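Local coordinates for bifunctional protein FolD (Thermus thermophilus, PDB 6V6Y) that binds NADP and probably oxidises 5,10-methylenetetrahydrofolate to 5,10-methenyltetrahydrofolate, which it then hydrolyses to 10-formyltetrahydrofolate, at residues I222-G227 / G255-M260; G141-L146 / K169-L174; Y149-R154 / A199-V204; V226-N229 / R234-G237. All coordinates share one frame; numbering follows the deposited sequence.

Contact 1. Residues I222-G227 / G255-M260. With NAP (NADP nicotinamide-adenine-dinucleotide phosphate), chain B.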
loop_
_atom_site.group_PDB
_atom_site.type_symbol
_atom_site.label_atom_id
_atom_site.label_comp_id
_atom_site.label_asym_id
_atom_site.label_seq_id
_atom_site.Cartn_x
_atom_site.Cartn_y
_atom_site.Cartn_z
ATOM N N ILE A 222 4.782 -2.381 23.609
ATOM C CA ILE A 222 5.509 -1.183 23.185
ATOM C C ILE A 222 4.501 -0.260 22.515
ATOM O O ILE A 222 3.904 -0.628 21.496
ATOM C CB ILE A 222 6.650 -1.537 22.218
ATOM C CG1 ILE A 222 7.492 -2.694 22.765
ATOM C CG2 ILE A 222 7.485 -0.302 21.858
ATOM C CD1 ILE A 222 8.604 -2.281 23.659
ATOM N N VAL A 223 4.299 0.929 23.075
ATOM C CA VAL A 223 3.260 1.849 22.617
ATOM C C VAL A 223 3.922 3.086 22.013
ATOM O O VAL A 223 4.703 3.777 22.684
ATOM C CB VAL A 223 2.306 2.224 23.760
ATOM C CG1 VAL A 223 1.264 3.226 23.270
ATOM C CG2 VAL A 223 1.630 0.964 24.317
ATOM N N VAL A 224 3.588 3.372 20.753
ATOM C CA VAL A 224 4.111 4.512 19.998
ATOM C C VAL A 224 2.954 5.472 19.733
ATOM O O VAL A 224 1.965 5.095 19.099
ATOM C CB VAL A 224 4.769 4.056 18.688
ATOM C CG1 VAL A 224 5.234 5.243 17.873
ATOM C CG2 VAL A 224 5.930 3.106 18.992
ATOM N N ASP A 225 3.074 6.708 20.213
ATOM C CA ASP A 225 1.982 7.677 20.218
ATOM C C ASP A 225 2.282 8.784 19.212
ATOM O O ASP A 225 3.067 9.691 19.491
ATOM C CB ASP A 225 1.802 8.239 21.621
ATOM C CG ASP A 225 0.558 9.106 21.764
ATOM O OD1 ASP A 225 -0.102 9.434 20.752
ATOM O OD2 ASP A 225 0.243 9.464 22.919
ATOM N N VAL A 226 1.622 8.734 18.055
ATOM C CA VAL A 226 1.859 9.715 16.994
ATOM C C VAL A 226 1.002 10.964 17.159
ATOM O O VAL A 226 1.272 11.983 16.505
ATOM C CB VAL A 226 1.618 9.055 15.614
ATOM C CG1 VAL A 226 2.041 9.960 14.466
ATOM C CG2 VAL A 226 2.360 7.711 15.522
ATOM N N GLY A 227 0.004 10.941 18.040
ATOM C CA GLY A 227 -0.909 12.066 18.128
ATOM C C GLY A 227 -0.222 13.323 18.630
ATOM O O GLY A 227 0.710 13.284 19.434
ATOM N N GLY A 255 8.254 15.123 22.189
ATOM C CA GLY A 255 9.552 14.482 22.326
ATOM C C GLY A 255 9.620 13.004 21.994
ATOM O O GLY A 255 10.678 12.386 22.205
ATOM N N GLY A 256 8.542 12.407 21.485
ATOM C CA GLY A 256 8.634 11.018 21.081
ATOM C C GLY A 256 8.757 10.910 19.571
ATOM O O GLY A 256 9.859 11.003 19.014
ATOM N N VAL A 257 7.614 10.750 18.895
ATOM C CA VAL A 257 7.617 10.594 17.443
ATOM C C VAL A 257 8.067 11.877 16.752
ATOM O O VAL A 257 8.813 11.840 15.769
ATOM C CB VAL A 257 6.221 10.162 16.974
ATOM C CG1 VAL A 257 6.122 10.255 15.446
ATOM C CG2 VAL A 257 5.900 8.766 17.508
ATOM N N GLY A 258 7.614 13.023 17.246
ATOM C CA GLY A 258 7.837 14.298 16.603
ATOM C C GLY A 258 9.273 14.553 16.186
ATOM O O GLY A 258 9.543 14.924 15.036
ATOM N N PRO A 259 10.225 14.385 17.110
ATOM C CA PRO A 259 11.634 14.538 16.714
ATOM C C PRO A 259 12.048 13.578 15.617
ATOM O O PRO A 259 12.870 13.941 14.758
ATOM C CB PRO A 259 12.404 14.276 18.020
ATOM C CG PRO A 259 11.457 14.655 19.085
ATOM C CD PRO A 259 10.069 14.339 18.576
ATOM N N MET A 260 11.510 12.357 15.610
ATOM C CA MET A 260 11.899 11.413 14.561
ATOM C C MET A 260 11.331 11.817 13.207
ATOM O O MET A 260 11.979 11.602 12.181
ATOM C CB MET A 260 11.459 9.997 14.934
ATOM C CG MET A 260 12.183 9.463 16.138
ATOM S SD MET A 260 13.952 9.415 15.912
ATOM C CE MET A 260 14.092 8.340 14.516
HETATM P PA NAP B . -6.163 11.588 9.840
HETATM O O1A NAP B . -6.445 13.010 10.137
HETATM O O2A NAP B . -6.314 11.300 8.397
HETATM O O5B NAP B . -7.121 10.645 10.727
HETATM C C5B NAP B . -6.543 9.673 11.568
HETATM C C4B NAP B . -7.293 8.350 11.477
HETATM O O4B NAP B . -7.631 7.899 12.773
HETATM C C3B NAP B . -8.584 8.448 10.683
HETATM O O3B NAP B . -8.373 7.923 9.393
HETATM C C2B NAP B . -9.611 7.645 11.470
HETATM O O2B NAP B . -10.027 6.478 10.794
HETATM C C1B NAP B . -8.894 7.262 12.760
HETATM N N9A NAP B . -9.697 7.657 13.933
HETATM C C8A NAP B . -10.034 8.935 14.296
HETATM N N7A NAP B . -10.778 8.880 15.424
HETATM C C5A NAP B . -10.917 7.587 15.790
HETATM C C6A NAP B . -11.572 6.981 16.855
HETATM N N6A NAP B . -12.221 7.720 17.750
HETATM N N1A NAP B . -11.546 5.606 16.979
HETATM C C2A NAP B . -10.870 4.847 16.047
HETATM N N3A NAP B . -10.221 5.457 14.992
HETATM C C4A NAP B . -10.246 6.806 14.860
HETATM O O3 NAP B . -4.691 11.200 10.362
HETATM P PN NAP B . -3.330 12.052 10.488
HETATM O O1N NAP B . -3.284 13.023 9.373
HETATM O O2N NAP B . -2.209 11.109 10.700
HETATM O O5D NAP B . -3.583 12.860 11.856
HETATM C C5D NAP B . -3.733 12.155 13.068
HETATM C C4D NAP B . -2.949 12.835 14.182
HETATM O O4D NAP B . -1.561 12.579 14.049
HETATM C C3D NAP B . -3.139 14.344 14.137
HETATM O O3D NAP B . -3.617 14.800 15.380
HETATM C C2D NAP B . -1.762 14.910 13.878
HETATM O O2D NAP B . -1.525 16.016 14.716
HETATM C C1D NAP B . -0.826 13.772 14.236
HETATM N N1N NAP B . 0.379 13.802 13.386
HETATM C C2N NAP B . 1.602 13.929 13.977
HETATM C C3N NAP B . 2.754 13.965 13.203
HETATM C C7N NAP B . 4.096 13.994 13.870
HETATM O O7N NAP B . 5.252 14.142 13.079
HETATM N N7N NAP B . 4.160 13.875 15.194
HETATM C C4N NAP B . 2.659 13.865 11.821
HETATM C C5N NAP B . 1.409 13.734 11.231
HETATM C C6N NAP B . 0.269 13.703 12.028
HETATM P P2B NAP B . -11.031 6.541 9.533
HETATM O O1X NAP B . -10.262 6.932 8.294
HETATM O O2X NAP B . -11.634 5.171 9.333
HETATM O O3X NAP B . -12.122 7.551 9.794
#

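Contact 2. Residues G141-L146 / K169-L174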
loop_
_atom_site.group_PDB
_atom_site.type_symbol
_atom_site.label_atom_id
_atom_site.label_comp_id
_atom_site.label_asym_id
_atom_site.label_seq_id
_atom_site.Cartn_x
_atom_site.Cartn_y
_atom_site.Cartn_z
ATOM N N GLY A 141 10.139 7.354 10.695
ATOM C CA GLY A 141 10.620 7.695 12.019
ATOM C C GLY A 141 10.138 6.712 13.064
ATOM O O GLY A 141 10.855 6.401 14.019
ATOM N N VAL A 142 8.920 6.197 12.891
ATOM C CA VAL A 142 8.394 5.212 13.829
ATOM C C VAL A 142 9.173 3.908 13.721
ATOM O O VAL A 142 9.611 3.345 14.727
ATOM C CB VAL A 142 6.892 5.019 13.582
ATOM C CG1 VAL A 142 6.391 3.773 14.260
ATOM C CG2 VAL A 142 6.151 6.296 14.040
ATOM N N VAL A 143 9.391 3.422 12.499
ATOM C CA VAL A 143 10.176 2.200 12.321
ATOM C C VAL A 143 11.581 2.383 12.898
ATOM O O VAL A 143 12.053 1.574 13.708
ATOM C CB VAL A 143 10.217 1.793 10.833
ATOM C CG1 VAL A 143 11.143 0.610 10.640
ATOM C CG2 VAL A 143 8.815 1.428 10.324
ATOM N N ARG A 144 12.260 3.471 12.510
ATOM C CA ARG A 144 13.621 3.699 12.992
ATOM C C ARG A 144 13.663 3.805 14.509
ATOM O O ARG A 144 14.553 3.233 15.154
ATOM C CB ARG A 144 14.206 4.955 12.352
ATOM C CG ARG A 144 15.510 5.419 12.992
ATOM C CD ARG A 144 16.722 4.965 12.204
ATOM N NE ARG A 144 17.957 5.211 12.943
ATOM C CZ ARG A 144 19.124 5.507 12.379
ATOM N NH1 ARG A 144 19.217 5.606 11.052
ATOM N NH2 ARG A 144 20.199 5.716 13.144
ATOM N N LEU A 145 12.694 4.509 15.099
ATOM C CA LEU A 145 12.654 4.620 16.553
ATOM C C LEU A 145 12.572 3.245 17.209
ATOM O O LEU A 145 13.312 2.961 18.163
ATOM C CB LEU A 145 11.489 5.506 16.988
ATOM C CG LEU A 145 11.354 5.762 18.497
ATOM C CD1 LEU A 145 10.825 7.154 18.736
ATOM C CD2 LEU A 145 10.422 4.730 19.158
ATOM N N LEU A 146 11.674 2.373 16.715
ATOM C CA LEU A 146 11.539 1.047 17.318
ATOM C C LEU A 146 12.826 0.243 17.178
ATOM O O LEU A 146 13.255 -0.432 18.124
ATOM C CB LEU A 146 10.371 0.284 16.694
ATOM C CG LEU A 146 8.974 0.850 16.959
ATOM C CD1 LEU A 146 7.953 0.382 15.882
ATOM C CD2 LEU A 146 8.491 0.475 18.345
ATOM N N LYS A 169 -1.098 4.117 6.663
ATOM C CA LYS A 169 -0.886 3.224 5.523
ATOM C C LYS A 169 0.584 3.078 5.126
ATOM O O LYS A 169 1.047 1.932 4.983
ATOM C CB LYS A 169 -1.763 3.674 4.351
ATOM C CG LYS A 169 -3.242 3.463 4.637
ATOM C CD LYS A 169 -4.077 3.616 3.364
ATOM C CE LYS A 169 -4.226 5.072 2.993
ATOM N NZ LYS A 169 -5.400 5.276 2.097
ATOM N N PRO A 170 1.370 4.138 4.919
ATOM C CA PRO A 170 2.805 3.875 4.698
ATOM C C PRO A 170 3.447 3.168 5.902
ATOM O O PRO A 170 4.317 2.301 5.712
ATOM C CB PRO A 170 3.399 5.266 4.438
ATOM C CG PRO A 170 2.364 6.252 4.883
ATOM C CD PRO A 170 1.035 5.573 4.822
ATOM N N LEU A 171 2.999 3.452 7.133
ATOM C CA LEU A 171 3.521 2.703 8.277
ATOM C C LEU A 171 3.269 1.211 8.115
ATOM O O LEU A 171 4.188 0.387 8.268
ATOM C CB LEU A 171 2.909 3.195 9.589
ATOM C CG LEU A 171 3.556 2.483 10.795
ATOM C CD1 LEU A 171 5.101 2.515 10.720
ATOM C CD2 LEU A 171 3.087 3.081 12.092
ATOM N N ALA A 172 2.022 0.838 7.799
ATOM C CA ALA A 172 1.719 -0.579 7.612
ATOM C C ALA A 172 2.625 -1.196 6.555
ATOM O O ALA A 172 3.163 -2.293 6.754
ATOM C CB ALA A 172 0.249 -0.760 7.238
ATOM N N GLY A 173 2.836 -0.486 5.440
ATOM C CA GLY A 173 3.725 -0.995 4.405
ATOM C C GLY A 173 5.155 -1.170 4.882
ATOM O O GLY A 173 5.810 -2.167 4.560
ATOM N N LEU A 174 5.674 -0.193 5.641
ATOM C CA LEU A 174 7.047 -0.311 6.128
ATOM C C LEU A 174 7.177 -1.431 7.158
ATOM O O LEU A 174 8.179 -2.159 7.163
ATOM C CB LEU A 174 7.522 1.020 6.716
ATOM C CG LEU A 174 7.650 2.140 5.684
ATOM C CD1 LEU A 174 8.178 3.415 6.356
ATOM C CD2 LEU A 174 8.554 1.728 4.510
#

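Contact 3. Residues Y149-R154 / A199-V204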
loop_
_atom_site.group_PDB
_atom_site.type_symbol
_atom_site.label_atom_id
_atom_site.label_comp_id
_atom_site.label_asym_id
_atom_site.label_seq_id
_atom_site.Cartn_x
_atom_site.Cartn_y
_atom_site.Cartn_z
ATOM N N TYR A 149 15.561 1.372 19.641
ATOM C CA TYR A 149 15.414 0.887 21.003
ATOM C C TYR A 149 15.390 -0.637 21.105
ATOM O O TYR A 149 14.938 -1.167 22.129
ATOM C CB TYR A 149 14.165 1.498 21.641
ATOM C CG TYR A 149 14.413 2.923 22.070
ATOM C CD1 TYR A 149 15.270 3.210 23.144
ATOM C CD2 TYR A 149 13.841 3.992 21.380
ATOM C CE1 TYR A 149 15.531 4.528 23.540
ATOM C CE2 TYR A 149 14.090 5.318 21.772
ATOM C CZ TYR A 149 14.939 5.574 22.859
ATOM O OH TYR A 149 15.198 6.878 23.250
ATOM N N GLY A 150 15.869 -1.349 20.080
ATOM C CA GLY A 150 16.050 -2.780 20.190
ATOM C C GLY A 150 14.829 -3.653 19.941
ATOM O O GLY A 150 14.876 -4.848 20.257
ATOM N N VAL A 151 13.743 -3.125 19.383
ATOM C CA VAL A 151 12.593 -3.974 19.067
ATOM C C VAL A 151 12.907 -4.768 17.803
ATOM O O VAL A 151 13.264 -4.193 16.770
ATOM C CB VAL A 151 11.308 -3.150 18.894
ATOM C CG1 VAL A 151 10.088 -4.078 18.817
ATOM C CG2 VAL A 151 11.153 -2.156 20.031
ATOM N N ASP A 152 12.808 -6.092 17.893
ATOM C CA ASP A 152 12.922 -6.987 16.741
ATOM C C ASP A 152 11.509 -7.186 16.195
ATOM O O ASP A 152 10.692 -7.888 16.798
ATOM C CB ASP A 152 13.569 -8.307 17.156
ATOM C CG ASP A 152 13.686 -9.306 16.007
ATOM O OD1 ASP A 152 13.284 -8.999 14.864
ATOM O OD2 ASP A 152 14.184 -10.424 16.252
ATOM N N LEU A 153 11.213 -6.550 15.061
ATOM C CA LEU A 153 9.841 -6.491 14.562
ATOM C C LEU A 153 9.406 -7.757 13.834
ATOM O O LEU A 153 8.198 -7.939 13.619
ATOM C CB LEU A 153 9.680 -5.283 13.639
ATOM C CG LEU A 153 9.798 -3.912 14.315
ATOM C CD1 LEU A 153 9.959 -2.786 13.278
ATOM C CD2 LEU A 153 8.619 -3.657 15.220
ATOM N N ARG A 154 10.357 -8.620 13.451
ATOM C CA ARG A 154 10.063 -9.875 12.766
ATOM C C ARG A 154 9.162 -10.752 13.622
ATOM O O ARG A 154 9.524 -11.116 14.745
ATOM C CB ARG A 154 11.359 -10.622 12.445
ATOM C CG ARG A 154 12.295 -9.840 11.504
ATOM C CD ARG A 154 13.754 -10.323 11.561
ATOM N NE ARG A 154 14.220 -10.465 12.940
ATOM C CZ ARG A 154 15.105 -11.374 13.345
ATOM N NH1 ARG A 154 15.632 -12.224 12.471
ATOM N NH2 ARG A 154 15.457 -11.439 14.625
ATOM N N ALA A 199 -1.951 -6.237 20.503
ATOM C CA ALA A 199 -0.701 -5.705 19.975
ATOM C C ALA A 199 0.441 -5.859 20.978
ATOM O O ALA A 199 0.334 -5.414 22.122
ATOM C CB ALA A 199 -0.868 -4.230 19.599
ATOM N N GLN A 200 1.530 -6.499 20.538
ATOM C CA GLN A 200 2.816 -6.353 21.205
ATOM C C GLN A 200 3.444 -4.994 20.911
ATOM O O GLN A 200 4.130 -4.430 21.768
ATOM C CB GLN A 200 3.770 -7.461 20.765
ATOM C CG GLN A 200 3.261 -8.881 20.962
ATOM C CD GLN A 200 4.137 -9.893 20.230
ATOM O OE1 GLN A 200 4.178 -9.919 18.989
ATOM N NE2 GLN A 200 4.874 -10.707 20.993
ATOM N N VAL A 201 3.238 -4.459 19.706
ATOM C CA VAL A 201 3.599 -3.080 19.382
ATOM C C VAL A 201 2.320 -2.393 18.935
ATOM O O VAL A 201 1.646 -2.869 18.007
ATOM C CB VAL A 201 4.693 -2.997 18.300
ATOM C CG1 VAL A 201 5.063 -1.538 17.982
ATOM C CG2 VAL A 201 5.933 -3.799 18.706
ATOM N N LEU A 202 1.969 -1.297 19.607
ATOM C CA LEU A 202 0.763 -0.532 19.308
ATOM C C LEU A 202 1.163 0.876 18.881
ATOM O O LEU A 202 1.837 1.592 19.635
ATOM C CB LEU A 202 -0.159 -0.496 20.526
ATOM C CG LEU A 202 -1.456 0.298 20.377
ATOM C CD1 LEU A 202 -2.406 -0.379 19.388
ATOM C CD2 LEU A 202 -2.111 0.445 21.727
ATOM N N VAL A 203 0.775 1.261 17.667
ATOM C CA VAL A 203 1.046 2.591 17.134
ATOM C C VAL A 203 -0.281 3.302 16.938
ATOM O O VAL A 203 -1.162 2.788 16.241
ATOM C CB VAL A 203 1.816 2.525 15.803
ATOM C CG1 VAL A 203 2.301 3.926 15.393
ATOM C CG2 VAL A 203 2.967 1.525 15.899
ATOM N N VAL A 204 -0.421 4.491 17.523
ATOM C CA VAL A 204 -1.694 5.212 17.511
ATOM C C VAL A 204 -1.505 6.548 16.804
ATOM O O VAL A 204 -0.715 7.385 17.249
ATOM C CB VAL A 204 -2.243 5.412 18.933
ATOM C CG1 VAL A 204 -3.616 6.063 18.893
ATOM C CG2 VAL A 204 -2.288 4.065 19.697
#

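Contact 4. Residues V226-N229 / R234-G237. With NAP (NADP nicotinamide-adenine-dinucleotide phosphate), chain B.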
loop_
_atom_site.group_PDB
_atom_site.type_symbol
_atom_site.label_atom_id
_atom_site.label_comp_id
_atom_site.label_asym_id
_atom_site.label_seq_id
_atom_site.Cartn_x
_atom_site.Cartn_y
_atom_site.Cartn_z
ATOM N N VAL A 226 1.622 8.734 18.055
ATOM C CA VAL A 226 1.859 9.715 16.994
ATOM C C VAL A 226 1.002 10.964 17.159
ATOM O O VAL A 226 1.272 11.983 16.505
ATOM C CB VAL A 226 1.618 9.055 15.614
ATOM C CG1 VAL A 226 2.041 9.960 14.466
ATOM C CG2 VAL A 226 2.360 7.711 15.522
ATOM N N GLY A 227 0.004 10.941 18.040
ATOM C CA GLY A 227 -0.909 12.066 18.128
ATOM C C GLY A 227 -0.222 13.323 18.630
ATOM O O GLY A 227 0.710 13.284 19.434
ATOM N N VAL A 228 -0.681 14.461 18.129
ATOM C CA VAL A 228 -0.214 15.751 18.626
ATOM C C VAL A 228 -1.448 16.633 18.767
ATOM O O VAL A 228 -1.890 17.256 17.800
ATOM C CB VAL A 228 0.835 16.380 17.684
ATOM C CG1 VAL A 228 1.052 17.852 18.017
ATOM C CG2 VAL A 228 2.156 15.606 17.736
ATOM N N ASN A 229 -2.044 16.657 19.950
ATOM C CA ASN A 229 -3.318 17.341 20.166
ATOM C C ASN A 229 -3.084 18.586 21.024
ATOM O O ASN A 229 -2.791 18.481 22.223
ATOM C CB ASN A 229 -4.334 16.398 20.811
ATOM C CG ASN A 229 -4.515 15.104 20.022
ATOM O OD1 ASN A 229 -5.209 15.071 19.013
ATOM N ND2 ASN A 229 -3.868 14.037 20.477
ATOM N N ARG A 234 -1.160 22.912 26.036
ATOM C CA ARG A 234 -0.291 21.749 26.104
ATOM C C ARG A 234 -0.346 20.953 24.799
ATOM O O ARG A 234 -1.132 21.227 23.882
ATOM C CB ARG A 234 -0.679 20.846 27.277
ATOM C CG ARG A 234 -0.544 21.485 28.632
ATOM C CD ARG A 234 -0.208 20.439 29.685
ATOM N NE ARG A 234 1.106 20.678 30.285
ATOM C CZ ARG A 234 1.950 19.720 30.662
ATOM N NH1 ARG A 234 1.627 18.438 30.502
ATOM N NH2 ARG A 234 3.121 20.047 31.200
ATOM N N LEU A 235 0.528 19.957 24.720
ATOM C CA LEU A 235 0.518 18.987 23.639
ATOM C C LEU A 235 0.172 17.639 24.245
ATOM O O LEU A 235 0.877 17.158 25.143
ATOM C CB LEU A 235 1.862 18.946 22.916
ATOM C CG LEU A 235 2.023 20.137 21.973
ATOM C CD1 LEU A 235 3.247 19.994 21.091
ATOM C CD2 LEU A 235 0.767 20.284 21.149
ATOM N N LEU A 236 -0.932 17.058 23.787
ATOM C CA LEU A 236 -1.428 15.786 24.296
ATOM C C LEU A 236 -1.335 14.734 23.202
ATOM O O LEU A 236 -1.737 14.988 22.058
ATOM C CB LEU A 236 -2.875 15.916 24.771
ATOM C CG LEU A 236 -3.080 16.086 26.273
ATOM C CD1 LEU A 236 -2.235 17.244 26.817
ATOM C CD2 LEU A 236 -4.561 16.296 26.546
ATOM N N GLY A 237 -0.805 13.565 23.549
ATOM C CA GLY A 237 -0.828 12.439 22.643
ATOM C C GLY A 237 -2.228 11.849 22.514
ATOM O O GLY A 237 -3.196 12.290 23.138
HETATM P PA NAP B . -6.163 11.588 9.840
HETATM O O1A NAP B . -6.445 13.010 10.137
HETATM O O2A NAP B . -6.314 11.300 8.397
HETATM O O5B NAP B . -7.121 10.645 10.727
HETATM C C5B NAP B . -6.543 9.673 11.568
HETATM C C4B NAP B . -7.293 8.350 11.477
HETATM O O4B NAP B . -7.631 7.899 12.773
HETATM C C3B NAP B . -8.584 8.448 10.683
HETATM O O3B NAP B . -8.373 7.923 9.393
HETATM C C2B NAP B . -9.611 7.645 11.470
HETATM O O2B NAP B . -10.027 6.478 10.794
HETATM C C1B NAP B . -8.894 7.262 12.760
HETATM N N9A NAP B . -9.697 7.657 13.933
HETATM C C8A NAP B . -10.034 8.935 14.296
HETATM N N7A NAP B . -10.778 8.880 15.424
HETATM C C5A NAP B . -10.917 7.587 15.790
HETATM C C6A NAP B . -11.572 6.981 16.855
HETATM N N6A NAP B . -12.221 7.720 17.750
HETATM N N1A NAP B . -11.546 5.606 16.979
HETATM C C2A NAP B . -10.870 4.847 16.047
HETATM N N3A NAP B . -10.221 5.457 14.992
HETATM C C4A NAP B . -10.246 6.806 14.860
HETATM O O3 NAP B . -4.691 11.200 10.362
HETATM P PN NAP B . -3.330 12.052 10.488
HETATM O O1N NAP B . -3.284 13.023 9.373
HETATM O O2N NAP B . -2.209 11.109 10.700
HETATM O O5D NAP B . -3.583 12.860 11.856
HETATM C C5D NAP B . -3.733 12.155 13.068
HETATM C C4D NAP B . -2.949 12.835 14.182
HETATM O O4D NAP B . -1.561 12.579 14.049
HETATM C C3D NAP B . -3.139 14.344 14.137
HETATM O O3D NAP B . -3.617 14.800 15.380
HETATM C C2D NAP B . -1.762 14.910 13.878
HETATM O O2D NAP B . -1.525 16.016 14.716
HETATM C C1D NAP B . -0.826 13.772 14.236
HETATM N N1N NAP B . 0.379 13.802 13.386
HETATM C C2N NAP B . 1.602 13.929 13.977
HETATM C C3N NAP B . 2.754 13.965 13.203
HETATM C C7N NAP B . 4.096 13.994 13.870
HETATM O O7N NAP B . 5.252 14.142 13.079
HETATM N N7N NAP B . 4.160 13.875 15.194
HETATM C C4N NAP B . 2.659 13.865 11.821
HETATM C C5N NAP B . 1.409 13.734 11.231
HETATM C C6N NAP B . 0.269 13.703 12.028
HETATM P P2B NAP B . -11.031 6.541 9.533
HETATM O O1X NAP B . -10.262 6.932 8.294
HETATM O O2X NAP B . -11.634 5.171 9.333
HETATM O O3X NAP B . -12.122 7.551 9.794
#

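Contact 1. Residues I222-G227 / G255-M260
At the nicotinamide end of the NADP pocket, Val257, where helix 257-276 begins, packs against Val224 of strand 222-225 and Val226 just beyond it. With chi1 at 169°, Val257 divides its two methyls between protein and cofactor. Val257 CG2 faces the strand: it touches Val224 CG1 at 3.6 Å, the two side chains crossing at about a right angle, and lies equally near, 3.6 Å, to Asp225 O. Val226 CG2 joins the same methyl from further along the chain, 4.2 Å from Val257 CG2. The other branch, Val257 CG1, stands 4.1 Å from the carboxamide nitrogen N7N of the cofactor. This is the C-terminal edge of the parallel Rossmann sheet, where dinucleotides lie in this fold, and Val226 O comes within 3.2 Å of the nicotinamide carbon C2N. Just past the strand the chain bends in an Asx turn: Gly227 N donates to Asp225 OD1 over 3.1 Å, reaching it on the anti side and 30° out of the carboxylate plane. Asp238 N also donates to Asp225 OD1, and Val239 N to Asp225 OD2, fixing the buried carboxylate at both oxygens.

Contact 2. Residues G141-L146 / K169-L174
Leu174 N donates to Pro170 O over 2.8 Å, a helical bond within 168-177 that fixes the backbone where Leu174 faces Val143. No polar bond joins segment 141-146 to 169-174; what meets between them is hydrocarbon. Val143 CG2 touches Leu174 CB at 3.9 Å and Leu171 CD1 at the same 3.9 Å, so it bridges two residues three positions apart on the other helix. Val143 and Leu171 slide past each other in opposite directions. Val142 meets Leu171 differently: the side chains cross nearly at right angles, and Val142 CG1 rests on both arms of the leucine fork, with CD1 and CD2 each 4.0 Å away. Leu171 reaches both valines because CG lies opposite its backbone N (chi1 -175°), which carries the fork across although the CA-CB bond does not aim at them. The segment axes approach to 10.2 Å at 43°. Pro139, earlier on helix 137-148, also packs on Leu171 and Leu174. Both helices lie against the Rossmann sheet, helix 137-148 resting Val142 on Val224 of strand 222-225, and helix 168-177 resting Leu171 on Val203 of strand 201-204.

Contact 3. Residues Y149-R154 / A199-V204
With chi1 at -170°, Val151 swings CG1 away from its backbone N and onto Val201, whose own chi1 of -180° leaves CG2 beside the backbone N to receive it. The two methyls, Val151 CG1 and Val201 CG2, lie 4.2 Å apart, and the side chains meet at a slant. Leu153 brings a second group to the same methyl: its CA-CB bond does not aim at the strand, yet CD2 ends 4.4 Å from Val201 CG2. One branch of a single valine thus takes both residues of the loop. These are light van der Waals contacts, and Leu146 of helix 137-148 packs on all three of Val151, Leu153 and Val201, making the cluster continuous. The loop's own shape is set by polar bonds. A Schellman motif ends the helix, with Val151 N bonded to Leu146 O and Gly150 at positive phi, as glycine readily allows. Further on, Asp152 OD1 takes two donors: Arg154 NE at 2.6 Å, meeting OD1 on its syn side with OD1 in the guanidinium plane and a nearly straight N-H...O angle of 172°, and Arg154 N at 3.3 Å, coming from above the carboxylate plane and closing an Asx turn. The modelled Arg154 NH2 to Asp152 OD2 separation is too short to be trusted, though the pairing of the two charged groups is plain. Far from the cofactor, this is core packing of a Rossmann domain: the connection leading from helix 137-148 to strand 157-161 laid against strand 201-204, the neighbour of that strand in the parallel sheet.

Contact 4. Residues V226-N229 / R234-G237
Asn229 and Leu236 face each other as an antiparallel hydrogen-bonded pair, their CA atoms 4.8 Å apart, in the small beta hairpin of strands 229-231 and 234-236. Asn229 N donates to Leu236 O over 2.7 Å, and Leu236 N returns a bond to Asn229 O over 2.8 Å. Towards the open end of the hairpin Gly227 and Gly237, neither with a side chain, run close together. The Asn229 side chain then adds a bond to its own backbone pairing: with chi1 at -54° CG stands beside the backbone N, which turns the amide back over the pairing and brings ND2 within 2.8 Å of the same Leu236 O. It arrives from above the carbonyl plane, 42° out of it, while Asn229 N lies much nearer that plane. Asp238 OD1 also accepts from Asn229 ND2, which ties the amide to the chain just past Gly237. A leucine here would probably rob Leu236 O of its second donor and leave Asp238 OD1 without this amide partner, with a buried branched hydrocarbon in its place. Beside this pair, Val228 CG1 packs obliquely on Leu235 CD2 at 4.0 Å. Val228 also lines the NADP pocket: its CG2 lies 3.7 Å from the carboxamide N7N, and the ribose hydroxyl O2D of NADP donates a weak hydrogen bond of 3.3 Å to Val228 O.

In the fold
All four contacts lie in the NADP-binding Rossmann domain. Contacts 2 and 3 interlock along the chain, their segments alternating, with centres about 10 Å apart; both are complete before contact 1 opens. Contact 4 starts just past strand 222-225 and closes before contact 1 does, sharing Val226 and Gly227 with it; their centres are about 9 Å apart and both touch NADP. Neighbouring strands 201-204 and 222-225 join contacts 3 and 1 through the parallel sheet, while Leu146 links contact 2 to both. Contacts 3 and 4 have centres about 20 Å apart, so the set runs from the packed helix-sheet core to the cofactor's nicotinamide end and the hairpin beside it.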